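Side-chain contacts in SusD homolog (Bacteroides ovatus, PDB 4F53), which probably binds glycans, mucin O-glycans among them, as a SusD/RagB-type outer-membrane lipoprotein of a gut Bacteroides: residues Q48-L53 with K86-D91; Y78-D83 with D509-H514; A116-I121 with N198-R203; A337-F342 with F439-E444. One frame throughout, in Å; residues are numbered along the deposited sequence.

Interaction 1: Q48-L53 with K86-D91; sequences QYVDCL and KIPFND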
loop_
_atom_site.group_PDB
_atom_site.type_symbol
_atom_site.label_atom_id
_atom_site.label_comp_id
_atom_site.label_asym_id
_atom_site.label_seq_id
_atom_site.Cartn_x
_atom_site.Cartn_y
_atom_site.Cartn_z
ATOM N N GLN A 48 3.472 12.431 -2.612
ATOM C CA GLN A 48 4.476 12.163 -3.648
ATOM C C GLN A 48 5.602 11.297 -3.118
ATOM O O GLN A 48 6.020 10.377 -3.806
ATOM C CB GLN A 48 5.059 13.452 -4.244
ATOM C CG GLN A 48 5.779 13.138 -5.539
ATOM C CD GLN A 48 6.295 14.310 -6.292
ATOM O OE1 GLN A 48 6.550 15.387 -5.753
ATOM N NE2 GLN A 48 6.490 14.084 -7.567
ATOM N N TYR A 49 6.063 11.552 -1.892
ATOM C CA TYR A 49 7.113 10.744 -1.317
ATOM C C TYR A 49 6.610 9.397 -0.845
ATOM O O TYR A 49 7.109 8.376 -1.297
ATOM C CB TYR A 49 7.804 11.467 -0.155
ATOM C CG TYR A 49 8.478 12.741 -0.597
ATOM C CD1 TYR A 49 9.766 12.725 -1.132
ATOM C CD2 TYR A 49 7.819 13.964 -0.515
ATOM C CE1 TYR A 49 10.381 13.898 -1.581
ATOM C CE2 TYR A 49 8.421 15.142 -0.964
ATOM C CZ TYR A 49 9.711 15.104 -1.476
ATOM O OH TYR A 49 10.308 16.258 -1.920
ATOM N N VAL A 50 5.641 9.388 0.061
ATOM C CA VAL A 50 5.224 8.156 0.737
ATOM C C VAL A 50 4.424 7.219 -0.136
ATOM O O VAL A 50 4.631 6.020 -0.028
ATOM C CB VAL A 50 4.527 8.405 2.108
ATOM C CG1 VAL A 50 5.482 9.141 3.063
ATOM C CG2 VAL A 50 3.207 9.164 1.967
ATOM N N ASP A 51 3.536 7.737 -0.991
ATOM C CA ASP A 51 2.663 6.877 -1.778
ATOM C C ASP A 51 3.100 6.698 -3.220
ATOM O O ASP A 51 2.789 5.684 -3.840
ATOM C CB ASP A 51 1.231 7.423 -1.744
ATOM C CG ASP A 51 0.532 7.144 -0.419
ATOM O OD1 ASP A 51 0.642 5.977 0.095
ATOM O OD2 ASP A 51 -0.124 8.066 0.107
ATOM N N CYS A 52 3.785 7.666 -3.766
ATOM C CA CYS A 52 4.155 7.559 -5.151
ATOM C C CYS A 52 5.614 7.118 -5.296
ATOM O O CYS A 52 5.870 6.028 -5.794
ATOM C CB CYS A 52 3.878 8.868 -5.880
ATOM S SG CYS A 52 4.228 8.809 -7.654
ATOM N N LEU A 53 6.555 7.944 -4.856
ATOM C CA LEU A 53 7.977 7.678 -5.028
ATOM C C LEU A 53 8.442 6.468 -4.220
ATOM O O LEU A 53 9.278 5.702 -4.699
ATOM C CB LEU A 53 8.817 8.933 -4.652
ATOM C CG LEU A 53 8.756 10.120 -5.618
ATOM C CD1 LEU A 53 9.129 11.413 -4.892
ATOM C CD2 LEU A 53 9.675 9.908 -6.812
ATOM N N LYS A 86 13.954 11.145 5.426
ATOM C CA LYS A 86 13.333 11.715 6.622
ATOM C C LYS A 86 11.784 11.729 6.533
ATOM O O LYS A 86 11.106 11.464 7.526
ATOM C CB LYS A 86 13.881 13.136 6.838
ATOM C CG LYS A 86 13.589 13.744 8.185
ATOM C CD LYS A 86 14.386 15.028 8.385
ATOM C CE LYS A 86 14.124 15.712 9.714
ATOM N NZ LYS A 86 12.833 16.457 9.729
ATOM N N ILE A 87 11.245 12.036 5.353
ATOM C CA ILE A 87 9.823 12.233 5.112
ATOM C C ILE A 87 8.933 11.021 5.506
ATOM O O ILE A 87 7.964 11.295 6.221
ATOM C CB ILE A 87 9.575 12.727 3.650
ATOM C CG1 ILE A 87 10.300 14.073 3.453
ATOM C CG2 ILE A 87 8.049 12.883 3.333
ATOM C CD1 ILE A 87 10.577 14.440 2.032
ATOM N N PRO A 88 9.192 9.710 5.137
ATOM C CA PRO A 88 8.245 8.649 5.528
ATOM C C PRO A 88 8.244 8.282 7.012
ATOM O O PRO A 88 7.470 7.395 7.417
ATOM C CB PRO A 88 8.692 7.446 4.685
ATOM C CG PRO A 88 9.594 8.003 3.633
ATOM C CD PRO A 88 10.260 9.154 4.284
ATOM N N PHE A 89 9.110 8.928 7.823
ATOM C CA PHE A 89 9.178 8.663 9.252
ATOM C C PHE A 89 8.672 9.886 10.014
ATOM O O PHE A 89 7.530 9.880 10.475
ATOM C CB PHE A 89 10.610 8.269 9.680
ATOM C CG PHE A 89 10.744 7.652 11.060
ATOM C CD1 PHE A 89 9.938 6.582 11.448
ATOM C CD2 PHE A 89 11.706 8.105 11.950
ATOM C CE1 PHE A 89 10.072 6.008 12.719
ATOM C CE2 PHE A 89 11.849 7.518 13.212
ATOM C CZ PHE A 89 11.033 6.474 13.589
ATOM N N ASN A 90 9.486 10.948 10.057
ATOM C CA ASN A 90 9.260 12.203 10.774
ATOM C C ASN A 90 7.980 12.921 10.398
ATOM O O ASN A 90 7.312 13.417 11.297
ATOM C CB ASN A 90 10.441 13.175 10.588
ATOM C CG ASN A 90 11.697 12.747 11.311
ATOM O OD1 ASN A 90 12.373 11.790 10.924
ATOM N ND2 ASN A 90 12.041 13.448 12.384
ATOM N N ASP A 91 7.640 13.002 9.096
ATOM C CA ASP A 91 6.462 13.743 8.665
ATOM C C ASP A 91 5.160 13.095 9.116
ATOM O O ASP A 91 4.221 13.829 9.388
ATOM C CB ASP A 91 6.473 13.998 7.153
ATOM C CG ASP A 91 7.462 15.060 6.691
ATOM O OD1 ASP A 91 8.492 15.273 7.391
ATOM O OD2 ASP A 91 7.214 15.677 5.638
#
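I87 sets its terminal methyl squarely on the phenol ring of Y49: CD1 of I87 sits 3.5 Å from the ring centroid of Y49, only 3° off the ring normal. This is a CH-pi contact over the middle of one face, with all six ring carbons 3.7 to 3.8 Å from CD1 of I87. The other branch of I87 works closer to the backbone, CG2 lying 3.8 Å from CB of Y49, so the isoleucine spans ring and stem together. With CG of Y49 beside its own backbone N (chi1 -62°) and the ring turned to chi2 -85°, a flat face is presented to helix 82-106. That ring is also met edge-to-face by W84, one turn before I87. The contact joins helix 44-58 to helix 82-106 within the largely helical SusD/RagB fold, where P88 interrupts the second helix: it has no N-H to give, and the helix kinks there. Beside the ring, V50 and P88 run past each other in opposite directions, CG1 of V50 lying 3.7 Å from CA of P88 and 4.0 Å from its CB. With an alanine in place of Y49 the ring is gone, and I87 CD1 and W84 would probably be left facing a gap between the helices. R126 and Y131 of helix 110-131 touch V50 and P88 respectively, bringing a third helix to the contact.

Interaction 2: Y78-D83 with D509-H514; sequences YNPSDD and DTMATH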
loop_
_atom_site.group_PDB
_atom_site.type_symbol
_atom_site.label_atom_id
_atom_site.label_comp_id
_atom_site.label_asym_id
_atom_site.label_seq_id
_atom_site.Cartn_x
_atom_site.Cartn_y
_atom_site.Cartn_z
ATOM N N TYR A 78 17.249 2.749 -4.772
ATOM C CA TYR A 78 17.835 2.463 -3.450
ATOM C C TYR A 78 18.901 3.458 -3.017
ATOM O O TYR A 78 19.691 3.141 -2.129
ATOM C CB TYR A 78 18.393 1.013 -3.376
ATOM C CG TYR A 78 17.439 -0.033 -3.924
ATOM C CD1 TYR A 78 16.135 -0.139 -3.443
ATOM C CD2 TYR A 78 17.825 -0.886 -4.955
ATOM C CE1 TYR A 78 15.246 -1.086 -3.959
ATOM C CE2 TYR A 78 16.945 -1.843 -5.472
ATOM C CZ TYR A 78 15.674 -1.971 -4.938
ATOM O OH TYR A 78 14.838 -2.954 -5.402
ATOM N N ASN A 79 18.872 4.673 -3.559
ATOM C CA ASN A 79 19.815 5.722 -3.175
ATOM C C ASN A 79 19.061 7.056 -2.911
ATOM O O ASN A 79 19.482 8.090 -3.441
ATOM C CB ASN A 79 20.925 5.889 -4.267
ATOM C CG ASN A 79 20.427 6.319 -5.638
ATOM O OD1 ASN A 79 19.251 6.187 -5.981
ATOM N ND2 ASN A 79 21.311 6.856 -6.449
ATOM N N PRO A 80 17.978 7.105 -2.087
ATOM C CA PRO A 80 17.316 8.408 -1.847
ATOM C C PRO A 80 18.216 9.330 -1.036
ATOM O O PRO A 80 19.091 8.849 -0.327
ATOM C CB PRO A 80 16.062 8.022 -1.051
ATOM C CG PRO A 80 16.469 6.774 -0.328
ATOM C CD PRO A 80 17.335 6.034 -1.291
ATOM N N SER A 81 18.010 10.638 -1.129
ATOM C CA SER A 81 18.818 11.598 -0.367
ATOM C C SER A 81 18.438 11.520 1.121
ATOM O O SER A 81 17.405 10.930 1.452
ATOM C CB SER A 81 18.585 13.007 -0.899
ATOM O OG SER A 81 17.222 13.359 -0.709
ATOM N N ASP A 82 19.233 12.126 2.004
ATOM C CA ASP A 82 18.931 12.187 3.429
ATOM C C ASP A 82 17.554 12.857 3.667
ATOM O O ASP A 82 16.794 12.369 4.499
ATOM C CB ASP A 82 20.057 12.909 4.191
ATOM C CG ASP A 82 21.240 12.019 4.582
ATOM O OD1 ASP A 82 21.080 10.768 4.594
ATOM O OD2 ASP A 82 22.305 12.573 4.946
ATOM N N ASP A 83 17.200 13.895 2.871
ATOM C CA ASP A 83 15.903 14.587 2.954
ATOM C C ASP A 83 14.738 13.668 2.609
ATOM O O ASP A 83 13.707 13.740 3.273
ATOM C CB ASP A 83 15.861 15.829 2.040
ATOM C CG ASP A 83 16.920 16.887 2.330
ATOM O OD1 ASP A 83 17.364 16.989 3.505
ATOM O OD2 ASP A 83 17.291 17.628 1.384
ATOM N N ASP A 509 20.721 -1.698 10.244
ATOM C CA ASP A 509 19.727 -0.661 9.976
ATOM C C ASP A 509 19.831 -0.278 8.510
ATOM O O ASP A 509 20.350 0.790 8.158
ATOM C CB ASP A 509 19.899 0.551 10.914
ATOM C CG ASP A 509 18.860 1.643 10.735
ATOM O OD1 ASP A 509 17.758 1.345 10.193
ATOM O OD2 ASP A 509 19.141 2.787 11.122
ATOM N N THR A 510 19.376 -1.196 7.639
ATOM C CA THR A 510 19.427 -0.994 6.202
ATOM C C THR A 510 18.082 -1.386 5.580
ATOM O O THR A 510 17.182 -1.879 6.270
ATOM C CB THR A 510 20.584 -1.798 5.561
ATOM O OG1 THR A 510 20.234 -3.165 5.470
ATOM C CG2 THR A 510 21.942 -1.640 6.269
HETATM N N MSE A 511 17.989 -1.230 4.260
HETATM C CA MSE A 511 16.830 -1.620 3.475
HETATM C C MSE A 511 16.697 -3.146 3.336
HETATM O O MSE A 511 15.652 -3.626 2.907
HETATM C CB MSE A 511 16.945 -1.007 2.080
HETATM C CG MSE A 511 16.645 0.476 2.045
HETATM SE SE MSE A 511 16.637 1.076 0.189
HETATM C CE MSE A 511 16.258 2.999 0.468
ATOM N N ALA A 512 17.745 -3.910 3.708
ATOM C CA ALA A 512 17.832 -5.352 3.502
ATOM C C ALA A 512 17.274 -6.150 4.657
ATOM O O ALA A 512 16.945 -7.333 4.464
ATOM C CB ALA A 512 19.279 -5.739 3.238
ATOM N N THR A 513 17.162 -5.522 5.852
ATOM C CA THR A 513 16.666 -6.202 7.043
ATOM C C THR A 513 15.174 -6.436 6.976
ATOM O O THR A 513 14.419 -5.539 6.625
ATOM C CB THR A 513 17.049 -5.448 8.329
ATOM O OG1 THR A 513 18.454 -5.479 8.429
ATOM C CG2 THR A 513 16.473 -6.082 9.616
ATOM N N HIS A 514 14.758 -7.655 7.355
ATOM C CA HIS A 514 13.355 -8.036 7.427
ATOM C C HIS A 514 12.786 -7.586 8.748
ATOM O O HIS A 514 13.413 -7.765 9.793
ATOM C CB HIS A 514 13.170 -9.553 7.264
ATOM C CG HIS A 514 13.396 -10.045 5.872
ATOM N ND1 HIS A 514 12.708 -11.148 5.375
ATOM C CD2 HIS A 514 14.250 -9.594 4.913
ATOM C CE1 HIS A 514 13.141 -11.317 4.134
ATOM N NE2 HIS A 514 14.074 -10.406 3.810
#
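An ST turn in the C-terminal loop that follows helix 489-502 carries M511, a selenomethionine, against the loop leading into helix 82-106. The turn is closed by OG1 of T510, which accepts from the backbone N of A512 at 3.1 Å with an N-H...O angle of 159°. From it the side chain of M511 reaches out straight beyond CG, chi2 and chi3 both near 180°, and meets two residues in succession. SE lies 3.9 Å from CD1 of Y78 and 4.0 Å from CB of Y78, at an oblique position 5.1 Å from the ring centroid. The methyl goes further, to P80: CE of M511 ends against the CD-CG side of P80, 3.7 Å from CD and 3.9 Å from CG. Thus SE meets CD1 and CB of Y78, the methyl meets P80, and no hydrogen bond crosses between the segments. R477 forms a salt bridge with D509 and a hydrogen bond with the carbonyl O of T510, while M460 and N463 also touch Y78. At the other end of the first segment S81 is the N-cap of helix 82-106. The pairing of M511 with Y78 is a Met-aromatic contact, here between a C-terminal loop and the residues leading into helix 82-106.

Interaction 3: A116-I121 with N198-R203; sequences AELYRI and NSLKLR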
loop_
_atom_site.group_PDB
_atom_site.type_symbol
_atom_site.label_atom_id
_atom_site.label_comp_id
_atom_site.label_asym_id
_atom_site.label_seq_id
_atom_site.Cartn_x
_atom_site.Cartn_y
_atom_site.Cartn_z
ATOM N N ALA A 116 -10.430 8.415 16.371
ATOM C CA ALA A 116 -9.083 8.998 16.429
ATOM C C ALA A 116 -8.035 7.885 16.604
ATOM O O ALA A 116 -7.029 7.882 15.895
ATOM C CB ALA A 116 -8.993 10.010 17.571
ATOM N N GLU A 117 -8.310 6.909 17.498
ATOM C CA GLU A 117 -7.449 5.747 17.731
ATOM C C GLU A 117 -7.398 4.825 16.512
ATOM O O GLU A 117 -6.336 4.279 16.225
ATOM C CB GLU A 117 -7.907 4.944 18.960
ATOM C CG GLU A 117 -6.781 4.161 19.618
ATOM C CD GLU A 117 -5.667 5.020 20.191
ATOM O OE1 GLU A 117 -5.940 6.182 20.575
ATOM O OE2 GLU A 117 -4.514 4.533 20.244
ATOM N N LEU A 118 -8.536 4.638 15.809
ATOM C CA LEU A 118 -8.599 3.821 14.592
ATOM C C LEU A 118 -7.676 4.422 13.512
ATOM O O LEU A 118 -6.930 3.679 12.883
ATOM C CB LEU A 118 -10.045 3.692 14.076
ATOM C CG LEU A 118 -10.259 2.869 12.776
ATOM C CD1 LEU A 118 -9.852 1.418 12.954
ATOM C CD2 LEU A 118 -11.702 2.939 12.321
ATOM N N TYR A 119 -7.697 5.770 13.334
ATOM C CA TYR A 119 -6.859 6.477 12.362
ATOM C C TYR A 119 -5.402 6.324 12.738
ATOM O O TYR A 119 -4.597 6.023 11.867
ATOM C CB TYR A 119 -7.250 7.971 12.261
ATOM C CG TYR A 119 -8.704 8.219 11.896
ATOM C CD1 TYR A 119 -9.421 7.300 11.121
ATOM C CD2 TYR A 119 -9.354 9.382 12.301
ATOM C CE1 TYR A 119 -10.747 7.537 10.764
ATOM C CE2 TYR A 119 -10.690 9.616 11.967
ATOM C CZ TYR A 119 -11.373 8.703 11.183
ATOM O OH TYR A 119 -12.684 8.941 10.868
ATOM N N ARG A 120 -5.079 6.451 14.043
ATOM C CA ARG A 120 -3.735 6.242 14.595
ATOM C C ARG A 120 -3.197 4.850 14.249
ATOM O O ARG A 120 -2.066 4.741 13.795
ATOM C CB ARG A 120 -3.752 6.418 16.116
ATOM C CG ARG A 120 -2.372 6.511 16.694
ATOM C CD ARG A 120 -2.458 6.358 18.186
ATOM N NE ARG A 120 -1.126 6.397 18.776
ATOM C CZ ARG A 120 -0.823 5.888 19.959
ATOM N NH1 ARG A 120 -1.754 5.286 20.687
ATOM N NH2 ARG A 120 0.415 5.966 20.420
ATOM N N ILE A 121 -4.019 3.790 14.451
ATOM C CA ILE A 121 -3.645 2.417 14.119
ATOM C C ILE A 121 -3.303 2.298 12.611
ATOM O O ILE A 121 -2.208 1.854 12.299
ATOM C CB ILE A 121 -4.732 1.406 14.570
ATOM C CG1 ILE A 121 -4.791 1.376 16.110
ATOM C CG2 ILE A 121 -4.432 0.005 13.995
ATOM C CD1 ILE A 121 -5.978 0.660 16.737
ATOM N N ASN A 198 -13.252 -4.197 11.561
ATOM C CA ASN A 198 -13.099 -5.659 11.502
ATOM C C ASN A 198 -12.255 -6.083 10.286
ATOM O O ASN A 198 -11.500 -7.046 10.367
ATOM C CB ASN A 198 -14.449 -6.358 11.463
ATOM C CG ASN A 198 -15.085 -6.444 12.810
ATOM O OD1 ASN A 198 -14.490 -6.957 13.767
ATOM N ND2 ASN A 198 -16.301 -5.933 12.911
ATOM N N SER A 199 -12.363 -5.342 9.166
ATOM C CA SER A 199 -11.590 -5.594 7.940
ATOM C C SER A 199 -10.107 -5.317 8.202
ATOM O O SER A 199 -9.261 -6.055 7.705
ATOM C CB SER A 199 -12.118 -4.724 6.809
ATOM O OG SER A 199 -13.469 -5.094 6.564
ATOM N N LEU A 200 -9.795 -4.280 9.032
ATOM C CA LEU A 200 -8.422 -3.947 9.420
ATOM C C LEU A 200 -7.867 -5.074 10.327
ATOM O O LEU A 200 -6.708 -5.466 10.215
ATOM C CB LEU A 200 -8.406 -2.584 10.158
ATOM C CG LEU A 200 -7.042 -2.086 10.675
ATOM C CD1 LEU A 200 -6.074 -1.770 9.517
ATOM C CD2 LEU A 200 -7.219 -0.860 11.568
ATOM N N LYS A 201 -8.704 -5.569 11.241
ATOM C CA LYS A 201 -8.356 -6.654 12.154
ATOM C C LYS A 201 -7.946 -7.900 11.337
ATOM O O LYS A 201 -6.933 -8.510 11.648
ATOM C CB LYS A 201 -9.530 -6.943 13.113
ATOM C CG LYS A 201 -9.286 -8.116 14.073
ATOM C CD LYS A 201 -10.450 -8.242 15.072
ATOM C CE LYS A 201 -10.329 -9.430 15.989
ATOM N NZ LYS A 201 -11.499 -9.521 16.905
ATOM N N LEU A 202 -8.683 -8.231 10.272
ATOM C CA LEU A 202 -8.378 -9.367 9.386
ATOM C C LEU A 202 -7.074 -9.114 8.626
ATOM O O LEU A 202 -6.273 -10.024 8.488
ATOM C CB LEU A 202 -9.566 -9.605 8.415
ATOM C CG LEU A 202 -9.400 -10.622 7.291
ATOM C CD1 LEU A 202 -9.282 -12.052 7.834
ATOM C CD2 LEU A 202 -10.563 -10.540 6.347
ATOM N N ARG A 203 -6.847 -7.882 8.169
ATOM C CA ARG A 203 -5.621 -7.507 7.452
ATOM C C ARG A 203 -4.394 -7.708 8.369
ATOM O O ARG A 203 -3.432 -8.338 7.966
ATOM C CB ARG A 203 -5.691 -6.054 6.923
ATOM C CG ARG A 203 -4.335 -5.575 6.350
ATOM C CD ARG A 203 -4.241 -4.074 6.255
ATOM N NE ARG A 203 -4.921 -3.560 5.063
ATOM C CZ ARG A 203 -4.978 -2.268 4.750
ATOM N NH1 ARG A 203 -4.415 -1.361 5.541
ATOM N NH2 ARG A 203 -5.567 -1.875 3.626
#
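L200 sends one methyl, CD2, between two side chains of helix 110-131. CD2 of L200 lies 3.7 Å from CD1 of L118 and 3.8 Å from CG2 of I121, and this single carbon makes every close contact between the two segments. Both leucines have the same conformation: CG stands opposite the backbone N (chi1 179° in L118), and chi2 agrees too. Their side chains slide past each other in opposite directions. L118 does not start out facing the other helix, but the end of its side chain comes nearer, through CD1, whereas I121 points toward it from CB. In I121, chi1 of -67° places CG1 beside the backbone N and CG2 beside the carbonyl carbon, and it is this short branch that meets L200, crossing it obliquely. L118 and I121 are one helical turn apart, so they form a shared apolar patch on helix 110-131, set against helix 190-207 in this largely helical, TPR-like protein. Helix 152-173 joins in through L163 on L118 and I166 on I121. Away from this patch, NH1 of R120 bonds to OE2 of E117 at 2.9 Å, a salt bridge lying within 5° of the guanidinium plane and using the syn lone pair of the carboxylate. Y97 and Y100 hold other atoms of this pair, and Y136 makes a cation-pi contact with R120.

Interaction 4: A337-F342 with F439-E444; sequences ASEVAF and FPNGME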
loop_
_atom_site.group_PDB
_atom_site.type_symbol
_atom_site.label_atom_id
_atom_site.label_comp_id
_atom_site.label_asym_id
_atom_site.label_seq_id
_atom_site.Cartn_x
_atom_site.Cartn_y
_atom_site.Cartn_z
ATOM N N ALA A 337 -13.054 -3.087 -0.645
ATOM C CA ALA A 337 -13.795 -4.298 -0.236
ATOM C C ALA A 337 -13.224 -5.524 -0.946
ATOM O O ALA A 337 -13.200 -6.579 -0.352
ATOM C CB ALA A 337 -15.292 -4.156 -0.549
ATOM N N SER A 338 -12.724 -5.381 -2.191
ATOM C CA SER A 338 -12.118 -6.502 -2.922
ATOM C C SER A 338 -10.895 -7.081 -2.153
ATOM O O SER A 338 -10.713 -8.296 -2.161
ATOM C CB SER A 338 -11.737 -6.095 -4.344
ATOM O OG SER A 338 -10.700 -5.134 -4.319
ATOM N N GLU A 339 -10.129 -6.235 -1.424
ATOM C CA GLU A 339 -8.974 -6.663 -0.591
ATOM C C GLU A 339 -9.434 -7.657 0.514
ATOM O O GLU A 339 -8.794 -8.675 0.721
ATOM C CB GLU A 339 -8.276 -5.439 0.039
ATOM C CG GLU A 339 -7.060 -5.789 0.896
ATOM C CD GLU A 339 -6.479 -4.701 1.787
ATOM O OE1 GLU A 339 -6.454 -3.513 1.384
ATOM O OE2 GLU A 339 -5.999 -5.054 2.886
ATOM N N VAL A 340 -10.585 -7.388 1.133
ATOM C CA VAL A 340 -11.182 -8.198 2.186
ATOM C C VAL A 340 -11.576 -9.574 1.642
ATOM O O VAL A 340 -11.325 -10.583 2.298
ATOM C CB VAL A 340 -12.388 -7.449 2.827
ATOM C CG1 VAL A 340 -13.133 -8.348 3.812
ATOM C CG2 VAL A 340 -11.915 -6.159 3.506
ATOM N N ALA A 341 -12.153 -9.623 0.435
ATOM C CA ALA A 341 -12.507 -10.901 -0.178
ATOM C C ALA A 341 -11.223 -11.744 -0.454
ATOM O O ALA A 341 -11.208 -12.955 -0.182
ATOM C CB ALA A 341 -13.314 -10.678 -1.443
ATOM N N PHE A 342 -10.135 -11.093 -0.886
ATOM C CA PHE A 342 -8.857 -11.772 -1.133
ATOM C C PHE A 342 -8.183 -12.191 0.173
ATOM O O PHE A 342 -7.555 -13.249 0.218
ATOM C CB PHE A 342 -7.918 -10.920 -1.995
ATOM C CG PHE A 342 -8.395 -10.812 -3.429
ATOM C CD1 PHE A 342 -8.489 -11.946 -4.238
ATOM C CD2 PHE A 342 -8.676 -9.565 -3.997
ATOM C CE1 PHE A 342 -8.904 -11.837 -5.569
ATOM C CE2 PHE A 342 -9.062 -9.463 -5.337
ATOM C CZ PHE A 342 -9.156 -10.598 -6.112
ATOM N N PHE A 439 -4.597 -1.640 -6.804
ATOM C CA PHE A 439 -4.057 -0.429 -7.402
ATOM C C PHE A 439 -5.001 0.768 -7.047
ATOM O O PHE A 439 -6.207 0.569 -7.105
ATOM C CB PHE A 439 -3.952 -0.612 -8.923
ATOM C CG PHE A 439 -3.525 0.643 -9.660
ATOM C CD1 PHE A 439 -2.178 0.937 -9.840
ATOM C CD2 PHE A 439 -4.471 1.527 -10.167
ATOM C CE1 PHE A 439 -1.784 2.098 -10.518
ATOM C CE2 PHE A 439 -4.076 2.694 -10.834
ATOM C CZ PHE A 439 -2.741 2.971 -11.011
ATOM N N PRO A 440 -4.523 1.989 -6.674
ATOM C CA PRO A 440 -3.124 2.457 -6.572
ATOM C C PRO A 440 -2.541 2.416 -5.131
ATOM O O PRO A 440 -1.638 3.192 -4.813
ATOM C CB PRO A 440 -3.253 3.914 -7.083
ATOM C CG PRO A 440 -4.591 4.373 -6.544
ATOM C CD PRO A 440 -5.457 3.103 -6.400
ATOM N N ASN A 441 -3.052 1.522 -4.268
ATOM C CA ASN A 441 -2.624 1.389 -2.869
ATOM C C ASN A 441 -1.298 0.634 -2.756
ATOM O O ASN A 441 -1.276 -0.523 -2.324
ATOM C CB ASN A 441 -3.703 0.703 -2.006
ATOM C CG ASN A 441 -3.434 0.815 -0.509
ATOM O OD1 ASN A 441 -2.404 1.362 -0.055
ATOM N ND2 ASN A 441 -4.354 0.309 0.294
ATOM N N GLY A 442 -0.204 1.313 -3.106
ATOM C CA GLY A 442 1.125 0.720 -3.090
ATOM C C GLY A 442 1.663 0.370 -1.729
ATOM O O GLY A 442 2.449 -0.573 -1.606
HETATM N N MSE A 443 1.289 1.148 -0.691
HETATM C CA MSE A 443 1.784 0.868 0.663
HETATM C C MSE A 443 1.391 -0.551 1.071
HETATM O O MSE A 443 2.263 -1.352 1.444
HETATM C CB MSE A 443 1.279 1.912 1.686
HETATM C CG MSE A 443 1.941 1.766 3.081
HETATM SE SE MSE A 443 3.913 1.906 3.023
HETATM C CE MSE A 443 4.397 0.318 4.080
ATOM N N GLU A 444 0.107 -0.884 0.886
ATOM C CA GLU A 444 -0.437 -2.202 1.218
ATOM C C GLU A 444 0.188 -3.270 0.328
ATOM O O GLU A 444 0.574 -4.313 0.846
ATOM C CB GLU A 444 -1.997 -2.230 1.128
ATOM C CG GLU A 444 -2.616 -3.488 1.730
ATOM C CD GLU A 444 -2.158 -3.966 3.111
ATOM O OE1 GLU A 444 -1.798 -3.132 3.976
ATOM O OE2 GLU A 444 -2.175 -5.197 3.330
HETATM O O HOH W 1 -7.255 -1.533 -0.151
HETATM O O HOH W 2 -3.991 -7.045 2.483
#
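E339 faces N441 and E444 across a small buried polar site, with two waters between the segments. At E339 the chain runs out extended, CG opposite the backbone N (chi1 -179°), and delivers the carboxylate to the start of helix 442-452. One oxygen, OE1, takes a 2.6 Å bond from the first water, itself only weakly reached by ND2 of N441; N438 also bonds to OE1. CG of E444 lies 3.9 Å from both OE1 and OE2 of E339. OE2 of E339 lies 3.9 Å from OE2 of E444, and the two carboxylate planes are nearly parallel, 7° apart. A second water donates to both, at 2.9 Å to OE2 of E339 and 2.7 Å to OE2 of E444. N441 is the N-cap of helix 442-452, its OD1 accepting a weak bond from the N of E444, so the site lies where this helix begins, opposite helix 337-349. The closeness of two acids is probably eased by arginines: R203 pairs with E339, and R207 with E444. Replacing E339 by a leucine would probably leave R203 without its salt-bridge partner here, the first water without its acceptor, and the second with one acceptor fewer.

All four contacts tie together parts of one largely helical chain. Interactions 1 and 2 both use helix 82-106, their segments adjoining in sequence and their centres 13 Å apart; along the chain the two cross. Helix 110-131, half of interaction 3, follows directly; the centres of interactions 1 and 3 are about 21 Å apart. Interactions 3 and 4, 15 Å apart between centres, touch: R203, on the helix of L200, forms a salt bridge from NE to OE2 of E339 at 2.9 Å. Both are nested inside the long loop closed by interaction 2, which brings residues near the C-terminus back to an early segment. An apolar helix contact and a buried charged cluster thus adjoin through helix 190-207.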